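Local coordinates for protein glycosyl hydrolase family 26 (Bacteroides ovatus, PDB 4ZXO) that hydrolyses beta-1,4-linked mannan as a family 26 beta-mannanase and takes part in galactomannan breakdown, at residues F81-L84 and R85-I89; A143-L146 and L147-K150; W164-T168 and G169-W173; T309-Y312 and A313-G317. One frame throughout, in Å; residues are numbered along the deposited sequence.

Overall arrangement
All four contacts are local, so none closes a long loop. They follow one another along the chain without nesting or crossing. Interaction 1 lies on helix 81-93, between strands 60-64 and 97-101 of the TIM barrel. Interaction 2 ends the next long outer helix, 132-147. These two touch: Arg85 reaches Ser148, and Ile88 packs on Leu149, tying the neighbouring helices together. Interaction 3 shapes the loop after strand 159-162. Interaction 4 lies in the loop between strand 295-300 and helix 321-328. Interactions 3 and 4 stand apart, with centres about 26 Å from each other and nearest atoms about 10 Å apart.

Interaction 1 of 4, residues F81-L84 and R85-I89; sequences FAHL and REYII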
loop_
_atom_site.group_PDB
_atom_site.type_symbol
_atom_site.label_atom_id
_atom_site.label_comp_id
_atom_site.label_asym_id
_atom_site.label_seq_id
_atom_site.Cartn_x
_atom_site.Cartn_y
_atom_site.Cartn_z
ATOM N N PHE A 81 16.725 6.476 -0.013
ATOM C CA PHE A 81 16.233 5.749 1.135
ATOM C C PHE A 81 16.383 6.584 2.394
ATOM O O PHE A 81 15.554 6.480 3.305
ATOM C CB PHE A 81 16.952 4.398 1.261
ATOM C CG PHE A 81 16.638 3.491 0.108
ATOM C CD1 PHE A 81 15.332 3.071 -0.095
ATOM C CD2 PHE A 81 17.626 3.122 -0.815
ATOM C CE1 PHE A 81 15.005 2.282 -1.188
ATOM C CE2 PHE A 81 17.312 2.370 -1.934
ATOM C CZ PHE A 81 15.977 1.927 -2.119
ATOM N N ALA A 82 17.413 7.425 2.474
ATOM C CA ALA A 82 17.547 8.256 3.666
ATOM C C ALA A 82 16.391 9.286 3.729
ATOM O O ALA A 82 15.866 9.610 4.825
ATOM C CB ALA A 82 18.901 8.954 3.683
ATOM N N HIS A 83 15.955 9.781 2.561
ATOM C CA HIS A 83 14.750 10.662 2.548
ATOM C C HIS A 83 13.486 9.904 2.897
ATOM O O HIS A 83 12.669 10.398 3.701
ATOM C CB HIS A 83 14.534 11.322 1.183
ATOM C CG HIS A 83 15.271 12.617 1.024
ATOM N ND1 HIS A 83 15.783 13.033 -0.190
ATOM C CD2 HIS A 83 15.474 13.647 1.907
ATOM C CE1 HIS A 83 16.303 14.248 -0.046
ATOM N NE2 HIS A 83 16.156 14.633 1.220
ATOM N N LEU A 84 13.310 8.694 2.344
ATOM C CA LEU A 84 12.123 7.889 2.713
ATOM C C LEU A 84 12.074 7.713 4.227
ATOM O O LEU A 84 11.005 7.836 4.857
ATOM C CB LEU A 84 12.154 6.505 2.067
ATOM C CG LEU A 84 11.989 6.524 0.543
ATOM C CD1 LEU A 84 11.932 5.092 -0.008
ATOM C CD2 LEU A 84 10.712 7.269 0.149
ATOM N N ARG A 85 13.220 7.393 4.841
ATOM C CA ARG A 85 13.194 7.226 6.298
ATOM C C ARG A 85 12.768 8.500 7.029
ATOM O O ARG A 85 11.948 8.469 7.926
ATOM C CB ARG A 85 14.544 6.768 6.818
ATOM C CG ARG A 85 14.588 6.676 8.306
ATOM C CD ARG A 85 15.982 6.254 8.727
ATOM N NE ARG A 85 16.488 5.062 8.051
ATOM C CZ ARG A 85 17.439 5.039 7.123
ATOM N NH1 ARG A 85 18.018 6.171 6.739
ATOM N NH2 ARG A 85 17.809 3.867 6.571
ATOM N N GLU A 86 13.236 9.651 6.573
ATOM C CA GLU A 86 12.780 10.924 7.144
ATOM C C GLU A 86 11.286 11.128 6.996
ATOM O O GLU A 86 10.608 11.504 7.951
ATOM C CB GLU A 86 13.464 12.090 6.459
ATOM C CG GLU A 86 14.805 12.402 6.908
ATOM C CD GLU A 86 15.277 13.733 6.292
ATOM O OE1 GLU A 86 14.731 14.153 5.246
ATOM O OE2 GLU A 86 16.153 14.388 6.871
ATOM N N TYR A 87 10.760 10.847 5.800
ATOM C CA TYR A 87 9.340 11.102 5.558
ATOM C C TYR A 87 8.508 10.181 6.419
ATOM O O TYR A 87 7.414 10.560 6.888
ATOM C CB TYR A 87 8.942 10.930 4.093
ATOM C CG TYR A 87 9.784 11.742 3.153
ATOM C CD1 TYR A 87 10.346 12.970 3.550
ATOM C CD2 TYR A 87 10.037 11.285 1.834
ATOM C CE1 TYR A 87 11.154 13.698 2.664
ATOM C CE2 TYR A 87 10.837 12.018 0.954
ATOM C CZ TYR A 87 11.368 13.225 1.357
ATOM O OH TYR A 87 12.144 13.954 0.497
ATOM N N ILE A 88 8.996 8.947 6.565
ATOM C CA ILE A 88 8.283 7.974 7.399
ATOM C C ILE A 88 8.265 8.407 8.871
ATOM O O ILE A 88 7.201 8.358 9.529
ATOM C CB ILE A 88 8.910 6.574 7.213
ATOM C CG1 ILE A 88 8.533 6.074 5.805
ATOM C CG2 ILE A 88 8.413 5.552 8.276
ATOM C CD1 ILE A 88 9.405 4.906 5.317
ATOM N N ILE A 89 9.419 8.821 9.393
ATOM C CA ILE A 89 9.499 9.314 10.762
ATOM C C ILE A 89 8.566 10.503 10.972
ATOM O O ILE A 89 7.872 10.583 11.994
ATOM C CB ILE A 89 10.953 9.635 11.076
ATOM C CG1 ILE A 89 11.705 8.325 11.245
ATOM C CG2 ILE A 89 11.118 10.399 12.349
ATOM C CD1 ILE A 89 13.186 8.520 11.189
HETATM O O HOH W 1 17.221 9.204 7.311
#
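His83 and Tyr87 meet one turn apart on an outer alpha helix of the TIM barrel, in the beta-alpha-beta unit of strand 60-64, helix 81-93 and strand 97-101. Their planes are nearly parallel, 7° apart, but the rings are displaced and share little face. The hydroxyl does the touching: Tyr87 OH lies over one imidazole face, 3.4 Å from His83 CG. Tyr87 CG stands anti to its own carbonyl carbon (chi1 -54°), which swings the ring back over the previous turn. The ring centre then covers His83 O, which also takes the Tyr87 N-H at 2.9 Å. With an alanine in place of Tyr87 this cover is gone, and the His83 imidazole would probably be freer to turn. At the imidazole edge, Glu86 OE1 lies near the ring plane, 3.5 Å from His83 CD2. The inner side is apolar. Leu84 CD2 meets Tyr87 CD2 at 4.4 Å, and Phe63 of strand 60-64 touches Leu84, Tyr87 and Ile88. Arg85 runs along another side of the helix. Its chain bends at chi3 (-52°) and turns the guanidinium back toward Ala82, while NE goes to Ser148. A water joins the ends: it donates to Ala82 O at 2.9 Å and accepts from Arg85 NH1 at 3.2 Å.

Interaction 2 of 4, residues A143-L146 and L147-K150; sequences ADFL and LSLK
Phe145 and Leu149 pack together where helix 132-147 ends and the chain turns toward barrel strand 159-162. This is the tight side. Leu149 CD2 lies 3.8 Å from Phe145 CE2, and its other methyl, CD1, is 4.1 Å from Leu146 CD2. The leucine thus spreads one branch to each neighbour. Ile88 of helix 81-93 also touches it. A serine in place of Leu149 would lack both methyls and is likely to open a gap beside the Phe145 ring. The backbone here leaves the helix. Leu147 N still bonds Ala143 O at 2.9 Å, but Leu149 N reaches back only three residues, to Leu146 O at 3.2 Å. It approaches from above the carbonyl plane. Leu149 is then the centre of an inverse gamma turn. The outer side is looser. Asp144 is exposed and forms a salt bridge with Lys198. Lys150 is exposed too, and its NZ makes a weak bond to Leu147 O, at 3.5 Å. Ser148 lies between the two sides. With chi1 at 79°, its OG sits between its own N and carbonyl carbon and reaches Phe145 O at 2.7 Å, on a lone pair. Ser148 N bonds Phe145 O as well, at 3.0 Å, from above the carbonyl plane. Since OG donates its proton to Phe145 O, it is left to act as acceptor for Arg85 NE.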
loop_
_atom_site.group_PDB
_atom_site.type_symbol
_atom_site.label_atom_id
_atom_site.label_comp_id
_atom_site.label_asym_id
_atom_site.label_seq_id
_atom_site.Cartn_x
_atom_site.Cartn_y
_atom_site.Cartn_z
ATOM N N ALA A 143 14.338 -5.994 5.218
ATOM C CA ALA A 143 14.239 -6.103 6.687
ATOM C C ALA A 143 15.102 -5.041 7.400
ATOM O O ALA A 143 14.633 -4.338 8.334
ATOM C CB ALA A 143 14.631 -7.515 7.131
ATOM N N ASP A 144 16.345 -4.889 6.938
ATOM C CA ASP A 144 17.227 -3.899 7.558
ATOM C C ASP A 144 16.694 -2.457 7.417
ATOM O O ASP A 144 16.803 -1.655 8.373
ATOM C CB ASP A 144 18.609 -3.961 6.935
ATOM C CG ASP A 144 19.393 -5.183 7.350
ATOM O OD1 ASP A 144 19.045 -5.811 8.376
ATOM O OD2 ASP A 144 20.361 -5.499 6.635
ATOM N N PHE A 145 16.073 -2.137 6.269
ATOM C CA PHE A 145 15.461 -0.826 6.140
ATOM C C PHE A 145 14.306 -0.669 7.135
ATOM O O PHE A 145 14.190 0.348 7.811
ATOM C CB PHE A 145 14.970 -0.581 4.730
ATOM C CG PHE A 145 14.396 0.784 4.570
ATOM C CD1 PHE A 145 15.217 1.871 4.426
ATOM C CD2 PHE A 145 13.035 0.992 4.578
ATOM C CE1 PHE A 145 14.675 3.159 4.286
ATOM C CE2 PHE A 145 12.484 2.277 4.432
ATOM C CZ PHE A 145 13.318 3.348 4.298
ATOM N N LEU A 146 13.443 -1.666 7.221
ATOM C CA LEU A 146 12.311 -1.600 8.145
ATOM C C LEU A 146 12.750 -1.400 9.608
ATOM O O LEU A 146 12.098 -0.695 10.386
ATOM C CB LEU A 146 11.468 -2.872 8.013
ATOM C CG LEU A 146 10.766 -2.995 6.633
ATOM C CD1 LEU A 146 9.990 -4.299 6.508
ATOM C CD2 LEU A 146 9.842 -1.806 6.322
ATOM N N LEU A 147 13.837 -2.065 9.976
ATOM C CA LEU A 147 14.352 -1.940 11.346
ATOM C C LEU A 147 14.948 -0.549 11.623
ATOM O O LEU A 147 15.191 -0.175 12.786
ATOM C CB LEU A 147 15.397 -3.019 11.597
ATOM C CG LEU A 147 14.755 -4.402 11.671
ATOM C CD1 LEU A 147 15.812 -5.491 11.574
ATOM C CD2 LEU A 147 13.991 -4.504 12.970
ATOM N N SER A 148 15.253 0.194 10.576
ATOM C CA SER A 148 15.839 1.525 10.731
ATOM C C SER A 148 14.755 2.593 10.883
ATOM O O SER A 148 15.075 3.757 11.176
ATOM C CB SER A 148 16.723 1.873 9.518
ATOM O OG SER A 148 15.942 2.285 8.394
ATOM N N LEU A 149 13.495 2.201 10.713
ATOM C CA LEU A 149 12.393 3.132 10.875
ATOM C C LEU A 149 12.062 3.283 12.365
ATOM O O LEU A 149 11.247 2.526 12.916
ATOM C CB LEU A 149 11.176 2.659 10.076
ATOM C CG LEU A 149 11.497 2.431 8.609
ATOM C CD1 LEU A 149 10.233 1.895 7.920
ATOM C CD2 LEU A 149 11.939 3.691 7.957
ATOM N N LYS A 150 12.765 4.207 13.013
ATOM C CA LYS A 150 12.627 4.436 14.474
ATOM C C LYS A 150 12.380 5.912 14.783
ATOM O O LYS A 150 12.875 6.779 14.090
ATOM C CB LYS A 150 13.892 3.996 15.226
ATOM C CG LYS A 150 14.261 2.543 15.103
ATOM C CD LYS A 150 15.153 2.183 16.317
ATOM C CE LYS A 150 16.161 1.085 16.030
ATOM N NZ LYS A 150 17.196 1.567 15.056
#

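Interaction 3 of 4, residues W164-T168 and G169-W173; sequences WHEHT and GSWFW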
loop_
_atom_site.group_PDB
_atom_site.type_symbol
_atom_site.label_atom_id
_atom_site.label_comp_id
_atom_site.label_asym_id
_atom_site.label_seq_id
_atom_site.Cartn_x
_atom_site.Cartn_y
_atom_site.Cartn_z
ATOM N N TRP A 164 4.586 -8.114 -3.466
ATOM C CA TRP A 164 3.969 -9.180 -4.290
ATOM C C TRP A 164 2.540 -8.829 -4.674
ATOM O O TRP A 164 1.634 -9.677 -4.704
ATOM C CB TRP A 164 3.974 -10.539 -3.554
ATOM C CG TRP A 164 5.303 -10.874 -2.892
ATOM C CD1 TRP A 164 5.511 -11.176 -1.562
ATOM C CD2 TRP A 164 6.605 -10.873 -3.512
ATOM N NE1 TRP A 164 6.849 -11.370 -1.323
ATOM C CE2 TRP A 164 7.546 -11.187 -2.491
ATOM C CE3 TRP A 164 7.069 -10.604 -4.822
ATOM C CZ2 TRP A 164 8.913 -11.298 -2.749
ATOM C CZ3 TRP A 164 8.435 -10.707 -5.068
ATOM C CH2 TRP A 164 9.331 -11.023 -4.030
ATOM N N HIS A 165 2.328 -7.561 -4.973
ATOM C CA HIS A 165 0.973 -7.068 -5.241
ATOM C C HIS A 165 0.479 -7.401 -6.669
ATOM O O HIS A 165 1.246 -7.760 -7.562
ATOM C CB HIS A 165 0.933 -5.548 -4.952
ATOM C CG HIS A 165 1.744 -4.709 -5.882
ATOM N ND1 HIS A 165 3.114 -4.838 -6.030
ATOM C CD2 HIS A 165 1.374 -3.640 -6.640
ATOM C CE1 HIS A 165 3.534 -3.918 -6.887
ATOM N NE2 HIS A 165 2.497 -3.169 -7.255
ATOM N N GLU A 166 -0.817 -7.273 -6.863
ATOM C CA GLU A 166 -1.414 -7.383 -8.203
ATOM C C GLU A 166 -1.073 -8.724 -8.774
ATOM O O GLU A 166 -0.817 -8.887 -9.992
ATOM C CB GLU A 166 -0.979 -6.221 -9.123
ATOM C CG GLU A 166 -1.634 -4.937 -8.619
ATOM C CD GLU A 166 -1.199 -3.662 -9.250
ATOM O OE1 GLU A 166 -0.575 -3.700 -10.307
ATOM O OE2 GLU A 166 -1.527 -2.574 -8.674
ATOM N N HIS A 167 -1.150 -9.752 -7.914
ATOM C CA HIS A 167 -0.631 -11.053 -8.341
ATOM C C HIS A 167 -1.592 -11.858 -9.195
ATOM O O HIS A 167 -1.205 -12.927 -9.722
ATOM C CB HIS A 167 -0.244 -11.876 -7.117
ATOM C CG HIS A 167 -1.414 -12.306 -6.321
ATOM N ND1 HIS A 167 -1.994 -11.499 -5.351
ATOM C CD2 HIS A 167 -2.137 -13.454 -6.361
ATOM C CE1 HIS A 167 -3.027 -12.145 -4.838
ATOM N NE2 HIS A 167 -3.141 -13.323 -5.440
ATOM N N THR A 168 -2.816 -11.366 -9.356
ATOM C CA THR A 168 -3.722 -12.068 -10.277
ATOM C C THR A 168 -3.605 -11.550 -11.705
ATOM O O THR A 168 -4.252 -12.089 -12.630
ATOM C CB THR A 168 -5.181 -11.987 -9.774
ATOM O OG1 THR A 168 -5.537 -10.640 -9.496
ATOM C CG2 THR A 168 -5.323 -12.773 -8.465
ATOM N N GLY A 169 -2.847 -10.473 -11.887
ATOM C CA GLY A 169 -2.467 -10.055 -13.227
ATOM C C GLY A 169 -1.122 -10.674 -13.549
ATOM O O GLY A 169 -0.516 -11.333 -12.707
ATOM N N SER A 170 -0.673 -10.474 -14.782
ATOM C CA SER A 170 0.571 -11.112 -15.238
ATOM C C SER A 170 1.556 -10.083 -15.794
ATOM O O SER A 170 2.309 -10.361 -16.703
ATOM C CB SER A 170 0.241 -12.214 -16.235
ATOM O OG SER A 170 -0.459 -13.270 -15.540
ATOM N N TRP A 171 1.552 -8.891 -15.194
ATOM C CA TRP A 171 2.472 -7.855 -15.624
ATOM C C TRP A 171 3.698 -7.722 -14.723
ATOM O O TRP A 171 4.611 -6.956 -15.059
ATOM C CB TRP A 171 1.762 -6.509 -15.714
ATOM C CG TRP A 171 0.938 -6.155 -14.534
ATOM C CD1 TRP A 171 1.352 -5.543 -13.390
ATOM C CD2 TRP A 171 -0.466 -6.285 -14.436
ATOM N NE1 TRP A 171 0.280 -5.349 -12.540
ATOM C CE2 TRP A 171 -0.853 -5.795 -13.165
ATOM C CE3 TRP A 171 -1.438 -6.814 -15.280
ATOM C CZ2 TRP A 171 -2.195 -5.729 -12.738
ATOM C CZ3 TRP A 171 -2.818 -6.767 -14.826
ATOM C CH2 TRP A 171 -3.152 -6.248 -13.561
ATOM N N PHE A 172 3.732 -8.447 -13.593
ATOM C CA PHE A 172 4.939 -8.527 -12.774
ATOM C C PHE A 172 5.502 -9.945 -12.809
ATOM O O PHE A 172 4.761 -10.908 -13.088
ATOM C CB PHE A 172 4.619 -8.172 -11.296
ATOM C CG PHE A 172 4.167 -6.756 -11.099
ATOM C CD1 PHE A 172 4.866 -5.707 -11.699
ATOM C CD2 PHE A 172 3.079 -6.464 -10.287
ATOM C CE1 PHE A 172 4.497 -4.396 -11.460
ATOM C CE2 PHE A 172 2.687 -5.170 -10.065
ATOM C CZ PHE A 172 3.394 -4.126 -10.635
ATOM N N TRP A 173 6.790 -10.093 -12.483
ATOM C CA TRP A 173 7.392 -11.414 -12.640
ATOM C C TRP A 173 6.906 -12.451 -11.621
ATOM O O TRP A 173 7.157 -13.646 -11.783
ATOM C CB TRP A 173 8.949 -11.308 -12.589
ATOM C CG TRP A 173 9.578 -10.723 -11.381
ATOM C CD1 TRP A 173 10.076 -9.433 -11.237
ATOM C CD2 TRP A 173 9.869 -11.404 -10.150
ATOM N NE1 TRP A 173 10.622 -9.283 -9.985
ATOM C CE2 TRP A 173 10.512 -10.472 -9.298
ATOM C CE3 TRP A 173 9.634 -12.718 -9.673
ATOM C CZ2 TRP A 173 10.968 -10.816 -8.004
ATOM C CZ3 TRP A 173 10.074 -13.059 -8.371
ATOM C CH2 TRP A 173 10.733 -12.103 -7.547
HETATM O O HOH W 2 1.010 -8.715 -12.249
HETATM O O HOH W 3 -3.102 -12.848 -15.228
#
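Trp171 NE1 donates to Glu166 OE1 at 2.9 Å. The oxygen uses its anti lone pair and lies only 13° out of the indole plane. The carboxylate is turned 70° against the indole. Glu166 O has two donors: Gly169 N at 3.2 Å, closing a type I turn, and a water at 2.9 Å. That water also accepts from Trp171 N. A second water donates to Thr168 O and bonds Ser170 OG at 2.7 Å. Ser170 OG also takes Asp177 N, while Thr168 OG1 bonds Glu212. The loop leaves the C-terminal end of barrel strand 159-162, the side on which TIM-barrel enzymes carry their active site. With chi1 at 48° the Trp171 indole folds over Gly169, where a beta carbon would clash with CZ3. Phe172 CE2 lies over the His165 imidazole face, 3.5 Å from NE2. The edge of Trp164 points at the face of Trp173 in an offset edge-to-face pair, with Trp164 CZ3 3.7 Å from Trp173 CH2. Both indole nitrogens are satisfied from outside the loop: Trp164 NE1 by Thr191 OG1, Trp173 NE1 by Val104 O.

Interaction 4 of 4, residues T309-Y312 and A313-G317; sequences THYY and APYPG
Tyr311 and Tyr315 stand on a largely extended piece of backbone that bends at Tyr312, where psi falls to -12°. The two rings form a T-shaped, edge-to-face pair. Their centroids are 5.0 Å apart and their planes meet at 74°. Tyr315 CE2 is the touching atom. It lies over the centre of the Tyr311 ring and comes within 3.6 Å of Tyr311 CZ. Both tyrosines wedge CG between the two backbone arms of their CA (chi1 60° in Tyr311), and this brings the rings together across the intervening residues. Ala313 O adds a backbone contact, 3.5 Å from Tyr311 CD1. The polar end of Tyr311 is held elsewhere: its OH bonds Gln318 NE2. The segment belongs to the long loop between strand 295-300 of the TIM barrel and helix 321-328. Asn303, in the same loop, fixes the bend, since its OD1 accepts from both Tyr312 N and Ala313 N. Beyond the bend Ala313 touches Val300 of the strand and Val50 of helix 49-54. Tyr315 rests on Asp49 and Ile39. At the bend itself, Tyr312 sets CE2 over one face of the His310 imidazole, 3.5 Å above its plane. Tyr312 also meets Tyr237 edge-to-face, and His310 ND1 bonds Glu274 OE2.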
loop_
_atom_site.group_PDB
_atom_site.type_symbol
_atom_site.label_atom_id
_atom_site.label_comp_id
_atom_site.label_asym_id
_atom_site.label_seq_id
_atom_site.Cartn_x
_atom_site.Cartn_y
_atom_site.Cartn_z
ATOM N N THR A 309 1.448 14.512 -16.511
ATOM C CA THR A 309 0.112 13.977 -16.812
ATOM C C THR A 309 -0.250 12.787 -15.901
ATOM O O THR A 309 -1.412 12.339 -15.817
ATOM C CB THR A 309 0.041 13.492 -18.281
ATOM O OG1 THR A 309 1.076 12.515 -18.485
ATOM C CG2 THR A 309 0.286 14.642 -19.229
ATOM N N HIS A 310 0.750 12.257 -15.212
ATOM C CA HIS A 310 0.573 11.022 -14.466
ATOM C C HIS A 310 0.386 11.371 -13.005
ATOM O O HIS A 310 1.383 11.411 -12.241
ATOM C CB HIS A 310 1.809 10.103 -14.669
ATOM C CG HIS A 310 1.664 8.725 -14.095
ATOM N ND1 HIS A 310 0.641 7.872 -14.443
ATOM C CD2 HIS A 310 2.432 8.043 -13.203
ATOM C CE1 HIS A 310 0.794 6.711 -13.829
ATOM N NE2 HIS A 310 1.874 6.786 -13.064
ATOM N N TYR A 311 -0.868 11.633 -12.585
ATOM C CA TYR A 311 -1.090 11.985 -11.172
ATOM C C TYR A 311 -2.467 11.534 -10.768
ATOM O O TYR A 311 -3.382 11.428 -11.622
ATOM C CB TYR A 311 -0.918 13.495 -10.944
ATOM C CG TYR A 311 -1.853 14.365 -11.744
ATOM C CD1 TYR A 311 -3.133 14.643 -11.284
ATOM C CD2 TYR A 311 -1.445 14.917 -12.958
ATOM C CE1 TYR A 311 -4.002 15.428 -11.995
ATOM C CE2 TYR A 311 -2.297 15.726 -13.714
ATOM C CZ TYR A 311 -3.577 15.999 -13.225
ATOM O OH TYR A 311 -4.425 16.830 -13.967
ATOM N N TYR A 312 -2.629 11.248 -9.489
ATOM C CA TYR A 312 -3.877 10.671 -9.013
ATOM C C TYR A 312 -4.466 11.432 -7.833
ATOM O O TYR A 312 -5.578 11.157 -7.451
ATOM C CB TYR A 312 -3.672 9.177 -8.645
ATOM C CG TYR A 312 -3.287 8.344 -9.867
ATOM C CD1 TYR A 312 -4.249 7.668 -10.621
ATOM C CD2 TYR A 312 -1.962 8.290 -10.289
ATOM C CE1 TYR A 312 -3.906 6.946 -11.754
ATOM C CE2 TYR A 312 -1.600 7.585 -11.415
ATOM C CZ TYR A 312 -2.567 6.874 -12.131
ATOM O OH TYR A 312 -2.167 6.173 -13.249
ATOM N N ALA A 313 -3.706 12.341 -7.222
ATOM C CA ALA A 313 -4.268 13.299 -6.250
ATOM C C ALA A 313 -4.309 14.656 -6.913
ATOM O O ALA A 313 -3.545 14.892 -7.838
ATOM C CB ALA A 313 -3.411 13.333 -4.958
ATOM N N PRO A 314 -5.215 15.542 -6.478
ATOM C CA PRO A 314 -5.163 16.857 -7.076
ATOM C C PRO A 314 -3.941 17.648 -6.626
ATOM O O PRO A 314 -3.177 17.223 -5.731
ATOM C CB PRO A 314 -6.454 17.520 -6.578
ATOM C CG PRO A 314 -6.752 16.875 -5.300
ATOM C CD PRO A 314 -6.211 15.455 -5.377
ATOM N N TYR A 315 -3.811 18.829 -7.221
ATOM C CA TYR A 315 -2.835 19.821 -6.795
ATOM C C TYR A 315 -3.522 21.159 -7.018
ATOM O O TYR A 315 -4.549 21.200 -7.705
ATOM C CB TYR A 315 -1.535 19.708 -7.594
ATOM C CG TYR A 315 -1.712 19.711 -9.089
ATOM C CD1 TYR A 315 -1.767 20.908 -9.804
ATOM C CD2 TYR A 315 -1.832 18.533 -9.781
ATOM C CE1 TYR A 315 -1.924 20.901 -11.158
ATOM C CE2 TYR A 315 -1.977 18.519 -11.145
ATOM C CZ TYR A 315 -2.022 19.692 -11.822
ATOM O OH TYR A 315 -2.156 19.656 -13.193
ATOM N N PRO A 316 -2.954 22.248 -6.497
ATOM C CA PRO A 316 -3.669 23.516 -6.661
ATOM C C PRO A 316 -3.969 23.926 -8.127
ATOM O O PRO A 316 -3.080 23.936 -8.998
ATOM C CB PRO A 316 -2.706 24.521 -5.986
ATOM C CG PRO A 316 -2.065 23.687 -4.886
ATOM C CD PRO A 316 -1.807 22.364 -5.566
ATOM N N GLY A 317 -5.241 24.229 -8.413
ATOM C CA GLY A 317 -5.623 24.620 -9.759
ATOM C C GLY A 317 -6.092 23.445 -10.611
ATOM O O GLY A 317 -6.685 23.626 -11.668
#